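Local coordinates for protein NAD-dependent epimerase/dehydratase (Methylobacillus flagellatus KT, PDB 3GPI) that is of unknown function but, as a member of the NAD-dependent epimerase/dehydratase family, probably binds a dinucleotide cofactor on a Rossmann fold and may catalyse an NAD-dependent reaction, at residues A[50-60]-A[87-95]; A[207-217]-A[248-257]. All coordinates share one frame; numbering follows the deposited sequence.

Contact 1 of 2, residues A[50-60]-A[87-95]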
loop_
_atom_site.group_PDB
_atom_site.type_symbol
_atom_site.label_atom_id
_atom_site.label_comp_id
_atom_site.label_asym_id
_atom_site.label_seq_id
_atom_site.Cartn_x
_atom_site.Cartn_y
_atom_site.Cartn_z
ATOM N N VAL A 50 3.402 -4.514 18.105
ATOM C CA VAL A 50 4.292 -3.378 17.923
ATOM C C VAL A 50 4.083 -2.247 18.939
ATOM O O VAL A 50 4.962 -1.430 19.136
ATOM C CB VAL A 50 4.277 -2.844 16.466
ATOM C CG1 VAL A 50 4.751 -3.940 15.491
ATOM C CG2 VAL A 50 2.880 -2.317 16.091
ATOM N N THR A 51 2.915 -2.237 19.596
ATOM C CA THR A 51 2.619 -1.223 20.623
ATOM C C THR A 51 3.167 -1.600 22.002
ATOM O O THR A 51 3.151 -0.782 22.925
ATOM C CB THR A 51 1.094 -0.924 20.732
ATOM O OG1 THR A 51 0.386 -2.081 21.204
ATOM C CG2 THR A 51 0.538 -0.505 19.368
ATOM N N ARG A 52 3.643 -2.840 22.126
ATOM C CA ARG A 52 4.152 -3.355 23.389
ATOM C C ARG A 52 5.612 -3.782 23.267
ATOM O O ARG A 52 5.895 -4.916 22.875
ATOM C CB ARG A 52 3.291 -4.521 23.838
ATOM C CG ARG A 52 1.919 -4.085 24.380
ATOM C CD ARG A 52 1.061 -5.300 24.673
ATOM N NE ARG A 52 1.710 -6.209 25.619
ATOM C CZ ARG A 52 1.639 -7.541 25.568
ATOM N NH1 ARG A 52 0.965 -8.150 24.596
ATOM N NH2 ARG A 52 2.263 -8.264 26.486
ATOM N N PRO A 53 6.542 -2.887 23.625
ATOM C CA PRO A 53 7.971 -3.188 23.526
ATOM C C PRO A 53 8.387 -4.533 24.125
ATOM O O PRO A 53 9.315 -5.151 23.612
ATOM C CB PRO A 53 8.635 -2.025 24.265
ATOM C CG PRO A 53 7.677 -0.903 24.105
ATOM C CD PRO A 53 6.311 -1.506 24.108
ATOM N N ASP A 54 7.705 -4.987 25.179
ATOM C CA ASP A 54 8.077 -6.255 25.823
ATOM C C ASP A 54 7.819 -7.499 24.961
ATOM O O ASP A 54 8.319 -8.579 25.271
ATOM C CB ASP A 54 7.414 -6.402 27.212
ATOM C CG ASP A 54 8.088 -5.552 28.280
ATOM O OD1 ASP A 54 9.057 -4.821 27.979
ATOM O OD2 ASP A 54 7.636 -5.606 29.444
ATOM N N THR A 55 7.069 -7.345 23.870
ATOM C CA THR A 55 6.818 -8.470 22.960
ATOM C C THR A 55 7.771 -8.418 21.770
ATOM O O THR A 55 7.677 -9.259 20.871
ATOM C CB THR A 55 5.380 -8.453 22.392
ATOM O OG1 THR A 55 5.215 -7.307 21.547
ATOM C CG2 THR A 55 4.330 -8.416 23.550
ATOM N N LEU A 56 8.641 -7.416 21.736
ATOM C CA LEU A 56 9.543 -7.202 20.567
ATOM C C LEU A 56 10.998 -7.581 20.828
ATOM O O LEU A 56 11.886 -7.320 20.004
ATOM C CB LEU A 56 9.488 -5.749 20.113
ATOM C CG LEU A 56 8.104 -5.206 19.701
ATOM C CD1 LEU A 56 8.162 -3.727 19.463
ATOM C CD2 LEU A 56 7.549 -5.930 18.486
ATOM N N ALA A 57 11.262 -8.190 21.969
ATOM C CA ALA A 57 12.641 -8.434 22.359
ATOM C C ALA A 57 13.314 -9.514 21.531
ATOM O O ALA A 57 14.518 -9.634 21.607
ATOM C CB ALA A 57 12.719 -8.787 23.841
ATOM N N SER A 58 12.561 -10.305 20.766
ATOM C CA SER A 58 13.147 -11.416 19.994
ATOM C C SER A 58 13.530 -10.986 18.578
ATOM O O SER A 58 14.325 -11.658 17.906
ATOM C CB SER A 58 12.148 -12.575 19.893
ATOM O OG SER A 58 11.159 -12.312 18.917
ATOM N N ILE A 59 12.943 -9.910 18.085
ATOM C CA ILE A 59 13.078 -9.628 16.642
ATOM C C ILE A 59 14.509 -9.297 16.207
ATOM O O ILE A 59 14.880 -9.568 15.058
ATOM C CB ILE A 59 12.071 -8.574 16.081
ATOM C CG1 ILE A 59 12.330 -7.146 16.592
ATOM C CG2 ILE A 59 10.624 -9.021 16.337
ATOM C CD1 ILE A 59 11.404 -6.122 15.920
ATOM N N VAL A 60 15.327 -8.714 17.080
ATOM C CA VAL A 60 16.701 -8.412 16.694
ATOM C C VAL A 60 17.479 -9.675 16.372
ATOM O O VAL A 60 18.463 -9.614 15.603
ATOM C CB VAL A 60 17.404 -7.565 17.767
ATOM C CG1 VAL A 60 17.857 -8.419 18.962
ATOM C CG2 VAL A 60 18.568 -6.781 17.181
ATOM N N GLU A 87 4.157 5.289 17.263
ATOM C CA GLU A 87 4.499 4.421 18.409
ATOM C C GLU A 87 5.043 3.076 17.944
ATOM O O GLU A 87 6.141 2.661 18.353
ATOM C CB GLU A 87 3.256 4.178 19.284
ATOM C CG GLU A 87 3.492 4.261 20.788
ATOM C CD GLU A 87 3.447 5.690 21.308
ATOM O OE1 GLU A 87 3.697 6.629 20.517
ATOM O OE2 GLU A 87 3.159 5.876 22.512
ATOM N N GLY A 88 4.243 2.393 17.127
ATOM C CA GLY A 88 4.553 1.056 16.625
ATOM C C GLY A 88 5.859 1.014 15.838
ATOM O O GLY A 88 6.651 0.057 15.959
ATOM N N LEU A 89 6.061 2.029 15.002
ATOM C CA LEU A 89 7.293 2.168 14.225
ATOM C C LEU A 89 8.497 2.482 15.121
ATOM O O LEU A 89 9.590 1.944 14.942
ATOM C CB LEU A 89 7.113 3.257 13.162
ATOM C CG LEU A 89 8.348 3.624 12.321
ATOM C CD1 LEU A 89 8.866 2.410 11.492
ATOM C CD2 LEU A 89 8.049 4.804 11.415
ATOM N N ARG A 90 8.290 3.370 16.094
ATOM C CA ARG A 90 9.358 3.720 17.035
ATOM C C ARG A 90 9.774 2.493 17.845
ATOM O O ARG A 90 10.988 2.243 17.975
ATOM C CB ARG A 90 8.984 4.885 17.979
ATOM C CG ARG A 90 10.197 5.460 18.713
ATOM C CD ARG A 90 9.798 6.374 19.872
ATOM N NE ARG A 90 9.013 7.518 19.425
ATOM C CZ ARG A 90 9.532 8.575 18.811
ATOM N NH1 ARG A 90 10.837 8.613 18.570
ATOM N NH2 ARG A 90 8.753 9.585 18.436
ATOM N N ASN A 91 8.800 1.737 18.332
ATOM C CA ASN A 91 9.042 0.533 19.132
ATOM C C ASN A 91 9.801 -0.498 18.310
ATOM O O ASN A 91 10.761 -1.095 18.803
ATOM C CB ASN A 91 7.736 -0.069 19.658
ATOM C CG ASN A 91 7.076 0.805 20.719
ATOM O OD1 ASN A 91 7.693 1.737 21.235
ATOM N ND2 ASN A 91 5.833 0.504 21.020
ATOM N N THR A 92 9.385 -0.670 17.056
ATOM C CA THR A 92 10.006 -1.644 16.155
ATOM C C THR A 92 11.436 -1.239 15.833
ATOM O O THR A 92 12.358 -2.070 15.899
ATOM C CB THR A 92 9.196 -1.774 14.857
ATOM O OG1 THR A 92 7.893 -2.276 15.153
ATOM C CG2 THR A 92 9.837 -2.782 13.931
ATOM N N LEU A 93 11.681 0.016 15.485
ATOM C CA LEU A 93 13.033 0.443 15.227
ATOM C C LEU A 93 13.935 0.308 16.447
ATOM O O LEU A 93 15.061 -0.159 16.353
ATOM C CB LEU A 93 13.056 1.874 14.720
ATOM C CG LEU A 93 12.340 2.065 13.386
ATOM C CD1 LEU A 93 12.109 3.572 13.133
ATOM C CD2 LEU A 93 13.178 1.452 12.265
ATOM N N SER A 94 13.426 0.705 17.610
ATOM C CA SER A 94 14.187 0.575 18.838
ATOM C C SER A 94 14.544 -0.896 19.099
ATOM O O SER A 94 15.685 -1.197 19.498
ATOM C CB SER A 94 13.365 1.107 19.998
ATOM O OG SER A 94 14.061 0.869 21.217
ATOM N N ALA A 95 13.595 -1.788 18.852
ATOM C CA ALA A 95 13.799 -3.232 19.110
ATOM C C ALA A 95 14.827 -3.805 18.141
ATOM O O ALA A 95 15.396 -4.874 18.410
ATOM C CB ALA A 95 12.501 -3.996 19.011
HETATM O O HOH W 1 4.604 2.193 23.267
HETATM O O HOH W 2 14.555 -7.212 19.491
#
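A95, N91 and V50 carry the meeting of the loop 50-60 with the helix 87-95, one turn of helix separating A95 from N91. At the end of the helix the methyl of A95 packs against L56, CB to CB at 3.7 Å, while I59 CD1 reaches the same methyl. A side chain this small lets the turn formed by L56 to I59 come right up to the helix. N91 is the polar member. Its CG lies beside the backbone N and anti to the carbonyl carbon (chi1 -69°), which turns the amide toward the loop; ND2 then gives a hydrogen bond of 2.8 Å to V50 O, meeting a lone pair in the carbonyl plane. The acceptor also lies close to the plane of the amide. L56 CD1 rests on N91 CB at 3.7 Å and the ring of P53 on the amide carbon, so a short polar side chain with an apolar root suits the place. V50 turns its CG1 to T92 OG1 at 3.6 Å, and the hydroxyl of T92 is itself bonded back to G88 O. G88, having no side chain, brings its CA within 3.6 Å of V50 O in a nearly straight CA-H...O contact. Outside the two segments V50 also touches Y69 and L32, of strands 66-69 and 29-33 in the parallel part of the Rossmann sheet. Loop and helix are thus held by apolar packing, one direct amide bond and two waters: one accepts from N91 ND2 and donates weakly to T51 O, the other accepts from V60 N and donates to L56 O and A95 O, linking backbone polar groups across the seam.

Contact 2 of 2, residues A[207-217]-A[248-257]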
loop_
_atom_site.group_PDB
_atom_site.type_symbol
_atom_site.label_atom_id
_atom_site.label_comp_id
_atom_site.label_asym_id
_atom_site.label_seq_id
_atom_site.Cartn_x
_atom_site.Cartn_y
_atom_site.Cartn_z
ATOM N N GLU A 207 14.920 6.341 -4.075
ATOM C CA GLU A 207 14.443 7.628 -3.612
ATOM C C GLU A 207 13.893 7.546 -2.196
ATOM O O GLU A 207 13.507 6.457 -1.705
ATOM C CB GLU A 207 13.298 8.028 -4.533
ATOM C CG GLU A 207 13.660 8.119 -5.993
ATOM C CD GLU A 207 13.981 9.529 -6.416
ATOM O OE1 GLU A 207 13.435 10.489 -5.819
ATOM O OE2 GLU A 207 14.784 9.667 -7.362
ATOM N N ARG A 208 13.760 8.702 -1.544
ATOM C CA ARG A 208 13.205 8.690 -0.204
ATOM C C ARG A 208 11.673 8.601 -0.143
ATOM O O ARG A 208 11.144 8.304 0.906
ATOM C CB ARG A 208 13.753 9.834 0.665
ATOM C CG ARG A 208 15.188 9.526 1.128
ATOM C CD ARG A 208 15.734 10.530 2.103
ATOM N NE ARG A 208 15.130 10.461 3.430
ATOM C CZ ARG A 208 15.524 9.638 4.400
ATOM N NH1 ARG A 208 16.522 8.798 4.184
ATOM N NH2 ARG A 208 14.887 9.631 5.574
ATOM N N LEU A 209 11.003 8.851 -1.259
ATOM C CA LEU A 209 9.536 8.906 -1.296
ATOM C C LEU A 209 9.023 8.591 -2.674
ATOM O O LEU A 209 9.468 9.157 -3.651
ATOM C CB LEU A 209 9.106 10.333 -0.890
ATOM C CG LEU A 209 7.613 10.669 -0.948
ATOM C CD1 LEU A 209 6.782 9.841 0.012
ATOM C CD2 LEU A 209 7.385 12.185 -0.634
ATOM N N TYR A 210 8.023 7.694 -2.726
ATOM C CA TYR A 210 7.257 7.449 -3.965
ATOM C C TYR A 210 5.805 7.428 -3.635
ATOM O O TYR A 210 5.399 6.891 -2.591
ATOM C CB TYR A 210 7.518 6.052 -4.552
ATOM C CG TYR A 210 8.931 5.767 -5.030
ATOM C CD1 TYR A 210 9.313 6.022 -6.347
ATOM C CD2 TYR A 210 9.874 5.256 -4.154
ATOM C CE1 TYR A 210 10.622 5.743 -6.775
ATOM C CE2 TYR A 210 11.188 4.972 -4.577
ATOM C CZ TYR A 210 11.533 5.223 -5.879
ATOM O OH TYR A 210 12.849 4.939 -6.211
ATOM N N ILE A 211 5.026 7.955 -4.562
ATOM C CA ILE A 211 3.596 7.683 -4.615
ATOM C C ILE A 211 3.443 6.358 -5.381
ATOM O O ILE A 211 3.977 6.183 -6.486
ATOM C CB ILE A 211 2.849 8.809 -5.342
ATOM C CG1 ILE A 211 2.900 10.063 -4.463
ATOM C CG2 ILE A 211 1.344 8.407 -5.520
ATOM C CD1 ILE A 211 2.264 11.320 -5.086
ATOM N N VAL A 212 2.742 5.399 -4.780
ATOM C CA VAL A 212 2.532 4.084 -5.396
ATOM C C VAL A 212 1.087 4.030 -5.834
ATOM O O VAL A 212 0.185 3.843 -5.008
ATOM C CB VAL A 212 2.887 2.970 -4.391
ATOM C CG1 VAL A 212 2.839 1.617 -5.088
ATOM C CG2 VAL A 212 4.315 3.141 -3.898
ATOM N N THR A 213 0.895 4.223 -7.131
ATOM C CA THR A 213 -0.450 4.328 -7.726
ATOM C C THR A 213 -0.352 3.956 -9.198
ATOM O O THR A 213 0.745 3.968 -9.761
ATOM C CB THR A 213 -1.053 5.733 -7.472
ATOM O OG1 THR A 213 -2.465 5.722 -7.701
ATOM C CG2 THR A 213 -0.382 6.797 -8.342
ATOM N N ASP A 214 -1.476 3.585 -9.805
ATOM C CA ASP A 214 -1.420 3.177 -11.207
ATOM C C ASP A 214 -1.538 4.365 -12.154
ATOM O O ASP A 214 -1.491 5.496 -11.700
ATOM C CB ASP A 214 -2.420 2.059 -11.525
ATOM C CG ASP A 214 -3.868 2.554 -11.687
ATOM O OD1 ASP A 214 -4.130 3.768 -11.808
ATOM O OD2 ASP A 214 -4.733 1.672 -11.781
ATOM N N ASN A 215 -1.654 4.101 -13.443
ATOM C CA ASN A 215 -1.597 5.157 -14.457
ATOM C C ASN A 215 -2.872 5.965 -14.640
ATOM O O ASN A 215 -2.821 7.016 -15.326
ATOM C CB ASN A 215 -1.291 4.534 -15.827
ATOM C CG ASN A 215 0.085 3.933 -15.926
ATOM O OD1 ASN A 215 1.020 4.276 -15.235
ATOM N ND2 ASN A 215 0.201 3.041 -16.882
ATOM N N GLN A 216 -4.014 5.519 -14.092
ATOM C CA GLN A 216 -5.287 6.147 -14.498
ATOM C C GLN A 216 -6.227 6.410 -13.345
ATOM O O GLN A 216 -7.101 5.602 -13.080
ATOM C CB GLN A 216 -6.008 5.297 -15.555
ATOM C CG GLN A 216 -5.274 5.241 -16.924
ATOM C CD GLN A 216 -6.137 4.680 -18.037
ATOM O OE1 GLN A 216 -7.283 5.057 -18.199
ATOM N NE2 GLN A 216 -5.579 3.751 -18.831
ATOM N N PRO A 217 -6.094 7.557 -12.692
ATOM C CA PRO A 217 -7.153 7.970 -11.775
ATOM C C PRO A 217 -8.434 8.182 -12.589
ATOM O O PRO A 217 -8.401 8.554 -13.753
ATOM C CB PRO A 217 -6.650 9.306 -11.211
ATOM C CG PRO A 217 -5.371 9.631 -11.892
ATOM C CD PRO A 217 -5.057 8.584 -12.895
ATOM N N LYS A 248 -5.878 13.933 -8.199
ATOM C CA LYS A 248 -5.265 12.941 -9.084
ATOM C C LYS A 248 -3.841 12.801 -8.650
ATOM O O LYS A 248 -3.165 13.773 -8.367
ATOM C CB LYS A 248 -5.313 13.397 -10.545
ATOM C CG LYS A 248 -6.748 13.531 -11.077
ATOM C CD LYS A 248 -6.799 14.101 -12.500
ATOM C CE LYS A 248 -6.443 15.585 -12.512
ATOM N NZ LYS A 248 -6.846 16.280 -13.781
ATOM N N LEU A 249 -3.379 11.569 -8.585
ATOM C CA LEU A 249 -2.011 11.323 -8.162
ATOM C C LEU A 249 -1.171 10.765 -9.294
ATOM O O LEU A 249 -1.549 9.805 -9.976
ATOM C CB LEU A 249 -2.044 10.346 -6.978
ATOM C CG LEU A 249 -2.742 10.823 -5.727
ATOM C CD1 LEU A 249 -3.141 9.662 -4.835
ATOM C CD2 LEU A 249 -1.852 11.809 -5.009
ATOM N N SER A 250 -0.024 11.415 -9.534
ATOM C CA SER A 250 0.921 11.010 -10.554
ATOM C C SER A 250 1.897 9.949 -10.055
ATOM O O SER A 250 2.511 10.106 -9.019
ATOM C CB SER A 250 1.757 12.220 -10.975
ATOM O OG SER A 250 2.755 11.801 -11.896
ATOM N N ASN A 251 2.065 8.904 -10.852
ATOM C CA ASN A 251 3.077 7.891 -10.587
ATOM C C ASN A 251 4.333 8.045 -11.432
ATOM O O ASN A 251 5.031 7.068 -11.681
ATOM C CB ASN A 251 2.475 6.494 -10.797
ATOM C CG ASN A 251 2.139 6.168 -12.257
ATOM O OD1 ASN A 251 2.275 6.984 -13.178
ATOM N ND2 ASN A 251 1.699 4.934 -12.470
ATOM N N ALA A 252 4.656 9.272 -11.828
ATOM C CA ALA A 252 5.809 9.506 -12.677
ATOM C C ALA A 252 7.106 8.930 -12.099
ATOM O O ALA A 252 7.911 8.353 -12.845
ATOM C CB ALA A 252 5.976 11.038 -12.902
ATOM N N ARG A 253 7.344 9.167 -10.816
ATOM C CA ARG A 253 8.578 8.661 -10.173
ATOM C C ARG A 253 8.614 7.119 -10.155
ATOM O O ARG A 253 9.617 6.498 -10.474
ATOM C CB ARG A 253 8.747 9.236 -8.756
ATOM C CG ARG A 253 9.427 10.623 -8.663
ATOM C CD ARG A 253 9.854 10.836 -7.219
ATOM N NE ARG A 253 10.745 11.976 -7.057
ATOM C CZ ARG A 253 10.336 13.242 -6.995
ATOM N NH1 ARG A 253 9.039 13.560 -7.102
ATOM N NH2 ARG A 253 11.229 14.196 -6.838
ATOM N N LEU A 254 7.489 6.470 -9.854
ATOM C CA LEU A 254 7.448 5.015 -9.898
ATOM C C LEU A 254 7.778 4.518 -11.308
ATOM O O LEU A 254 8.586 3.599 -11.478
ATOM C CB LEU A 254 6.051 4.549 -9.415
ATOM C CG LEU A 254 5.727 3.064 -9.528
ATOM C CD1 LEU A 254 4.641 2.678 -8.514
ATOM C CD2 LEU A 254 5.242 2.773 -10.960
ATOM N N LEU A 255 7.220 5.144 -12.343
ATOM C CA LEU A 255 7.520 4.731 -13.708
ATOM C C LEU A 255 9.015 4.968 -14.016
ATOM O O LEU A 255 9.639 4.106 -14.663
ATOM C CB LEU A 255 6.642 5.465 -14.730
ATOM C CG LEU A 255 5.153 5.073 -14.657
ATOM C CD1 LEU A 255 4.353 5.827 -15.662
ATOM C CD2 LEU A 255 4.977 3.576 -14.894
ATOM N N ALA A 256 9.563 6.086 -13.546
ATOM C CA ALA A 256 10.982 6.425 -13.821
ATOM C C ALA A 256 11.960 5.489 -13.125
ATOM O O ALA A 256 13.134 5.413 -13.508
ATOM C CB ALA A 256 11.265 7.889 -13.458
ATOM N N SER A 257 11.491 4.718 -12.146
ATOM C CA SER A 257 12.349 3.738 -11.460
ATOM C C SER A 257 12.594 2.556 -12.352
ATOM O O SER A 257 13.486 1.742 -12.045
ATOM C CB SER A 257 11.698 3.216 -10.164
ATOM O OG SER A 257 10.603 2.346 -10.483
HETATM O O HOH W 3 5.423 7.822 -8.278
HETATM O O HOH W 4 -3.430 7.516 -9.550
HETATM O O HOH W 5 -0.738 8.206 -12.138
#
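N251 meets T213 and N215 where the strand 209-212, paired in parallel with strand 149-158 in the main sheet of this Rossmann-type fold, runs into a loop beside the N-terminus of helix 252-256. Followed outward, N251 CB lies 3.2 Å from T213 O, with T213 CG2, a methyl that also packs on L249 O, a little farther off. CG, near T213 O as well, sits between the backbone N and the carbonyl carbon (chi1 68°), and the amide beyond it is turned to the 213-215 loop. Its ND2 spends two bonds there: one on T213 O, 3.0 Å away and tilted from the carbonyl plane, the other on N215 OD1. An asparagine suits this N-cap position even though its side chain does not cap the helix, because its NH2 group can serve two acceptors at once. T213 keeps its hydroxyl for S155, R184 O and a water shared with L249 O.

Apolar residues fill the middle: I211 CD1 touches L249 CD2, V212 CG1 meets L254 CD1, and F193 of helix 187-201 touches both V212 and L254. At the other end R253 stretches past the Y210 ring, whose edge faces R253 O. R253 NE gives E207 OE1 a weak hydrogen bond of 3.3 Å within a salt bridge, OE1 lying at the guanidinium edge; NH1 and NH2 make salt bridges to E123, the strongest polar partner, and D124. In the N251-N215 pair the amide planes stand 84° apart, and ND2 donates its hydrogen bond to OD1 at 2.9 Å, almost straight at 174°.

Both segments of contact 1 precede those of contact 2 in the chain, and the two centres lie 31 Å apart on opposite sides of the chain's centre, the nearest atoms being about 10 Å from each other. The large mixed sheet is common to both. The loop 50-60 follows its strand 45-47 and leads to strand 66-69, on which helix 87-95 also packs; strand 209-212 belongs to the same sheet, pairing with strand 149-158 at the other end. Contact 1 thus lies toward the part bearing the GxGxxG-like sequence, consistent with cofactor binding, whereas contact 2 brings the later 248-257 segment back onto the sheet.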